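PA3566 protein (Pseudomonas aeruginosa, PDB 1X7V) is of unknown function but belongs to the antibiotic biosynthesis monooxygenase family, so an oxidoreductase role is possible though unproven. Local coordinates at residues 65-68 / 69-72. Numbering follows the deposited sequence.
Sequences AALE and RHQN
Arg69 folds back over Ala65 and Ala66, one turn earlier on helix 64-71. Arg69 N donates a nearly straight hydrogen bond (168°) to Ala65 O at 2.9 Å, and the side chain then runs toward the start of the helix, bent at chi3 (-58°). That bend lays one face of the guanidinium over the backbone, with Arg69 NH2 only 3.3 Å from Ala66 CA. Small methyl side chains at both alanines leave room for this flat group, while a water that donates to Ala66 O and weakly accepts from Arg69 NE bridges the two residues.

His70 keeps the i to i-4 pattern, His70 N hydrogen-bonding to Ala66 O at 3.0 Å. With CG anti to the backbone N (chi1 172°), the imidazole turns into the protein, where ND1 is hydrogen-bonded to Glu37 and the ring meets Trp61, Tyr43 and Phe76; an aromatic ring that also carries polar nitrogens suits this buried spot. The helix lies on one face of the four-stranded antiparallel sheet of an alpha-beta plait, the ferredoxin-like fold of the dimeric alpha-beta barrel clan, and Leu67 supplies an apolar contact to Leu7 and Leu9 on that sheet.

Gln71 N makes weak hydrogen bonds to both Leu67 O and Glu68 O. Its long side chain can carry an amide N-H back as well, Gln71 NE2 forming a weak hydrogen bond to Leu67 O at 3.5 Å, and passes beside Glu68 with amide and carboxylate planes almost perpendicular.

Asn72, with its shorter side chain, turns its amide back so that Asn72 ND2 hydrogen-bonds to Glu68 O at 2.8 Å, the acceptor lying close to the amide plane.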
loop_
_atom_site.group_PDB
_atom_site.type_symbol
_atom_site.label_atom_id
_atom_site.label_comp_id
_atom_site.label_asym_id
_atom_site.label_seq_id
_atom_site.Cartn_x
_atom_site.Cartn_y
_atom_site.Cartn_z
ATOM N N ALA A 65 3.358 15.867 -1.768
ATOM C CA ALA A 65 3.406 15.937 -3.228
ATOM C C ALA A 65 3.892 14.616 -3.807
ATOM O O ALA A 65 3.379 14.167 -4.833
ATOM C CB ALA A 65 4.266 17.035 -3.685
ATOM N N ALA A 66 4.847 13.986 -3.128
ATOM C CA ALA A 66 5.326 12.667 -3.568
ATOM C C ALA A 66 4.232 11.620 -3.463
ATOM O O ALA A 66 4.001 10.857 -4.410
ATOM C CB ALA A 66 6.576 12.260 -2.808
ATOM N N LEU A 67 3.502 11.613 -2.350
ATOM C CA LEU A 67 2.347 10.713 -2.202
ATOM C C LEU A 67 1.268 10.976 -3.254
ATOM O O LEU A 67 0.676 10.041 -3.806
ATOM C CB LEU A 67 1.748 10.831 -0.801
ATOM C CG LEU A 67 0.453 10.068 -0.491
ATOM C CD1 LEU A 67 0.628 8.627 -0.873
ATOM C CD2 LEU A 67 0.010 10.215 0.967
ATOM N N GLU A 68 0.993 12.238 -3.513
ATOM C CA GLU A 68 -0.009 12.630 -4.521
ATOM C C GLU A 68 0.378 12.140 -5.920
ATOM O O GLU A 68 -0.410 11.537 -6.625
ATOM C CB GLU A 68 -0.252 14.142 -4.455
ATOM C CG GLU A 68 -1.556 14.599 -3.640
ATOM C CD GLU A 68 -1.625 14.428 -2.064
ATOM O OE1 GLU A 68 -1.999 15.439 -1.406
ATOM O OE2 GLU A 68 -1.421 13.317 -1.473
ATOM N N ARG A 69 1.635 12.310 -6.282
ATOM C CA ARG A 69 2.148 11.733 -7.531
ATOM C C ARG A 69 2.005 10.179 -7.597
ATOM O O ARG A 69 1.620 9.603 -8.608
ATOM C CB ARG A 69 3.608 12.146 -7.672
ATOM C CG ARG A 69 3.861 13.600 -7.951
ATOM C CD ARG A 69 5.288 13.804 -8.485
ATOM N NE ARG A 69 6.299 13.310 -7.550
ATOM C CZ ARG A 69 6.822 14.031 -6.559
ATOM N NH1 ARG A 69 6.416 15.288 -6.352
ATOM N NH2 ARG A 69 7.733 13.479 -5.740
ATOM N N HIS A 70 2.334 9.488 -6.522
ATOM C CA HIS A 70 2.126 8.044 -6.452
ATOM C C HIS A 70 0.726 7.592 -6.899
ATOM O O HIS A 70 0.578 6.621 -7.650
ATOM C CB HIS A 70 2.461 7.561 -5.039
ATOM C CG HIS A 70 2.111 6.133 -4.758
ATOM N ND1 HIS A 70 2.702 5.065 -5.405
ATOM C CD2 HIS A 70 1.246 5.598 -3.861
ATOM C CE1 HIS A 70 2.212 3.938 -4.916
ATOM N NE2 HIS A 70 1.312 4.235 -3.990
ATOM N N GLN A 71 -0.294 8.347 -6.530
ATOM C CA GLN A 71 -1.672 7.944 -6.876
ATOM C C GLN A 71 -2.110 8.226 -8.302
ATOM O O GLN A 71 -3.198 7.770 -8.765
ATOM C CB GLN A 71 -2.639 8.606 -5.936
ATOM C CG GLN A 71 -2.427 8.166 -4.538
ATOM C CD GLN A 71 -3.287 8.938 -3.647
ATOM O OE1 GLN A 71 -4.531 8.712 -3.639
ATOM N NE2 GLN A 71 -2.688 9.887 -2.892
ATOM N N ASN A 72 -1.277 8.972 -9.016
ATOM C CA ASN A 72 -1.531 9.206 -10.407
ATOM C C ASN A 72 -0.758 8.272 -11.302
ATOM O O ASN A 72 -0.878 8.361 -12.496
ATOM C CB ASN A 72 -1.262 10.657 -10.708
ATOM C CG ASN A 72 -2.313 11.545 -10.070
ATOM O OD1 ASN A 72 -3.220 11.996 -10.749
ATOM N ND2 ASN A 72 -2.268 11.693 -8.750
HETATM O O HOH W 1 6.256 10.382 -6.342
#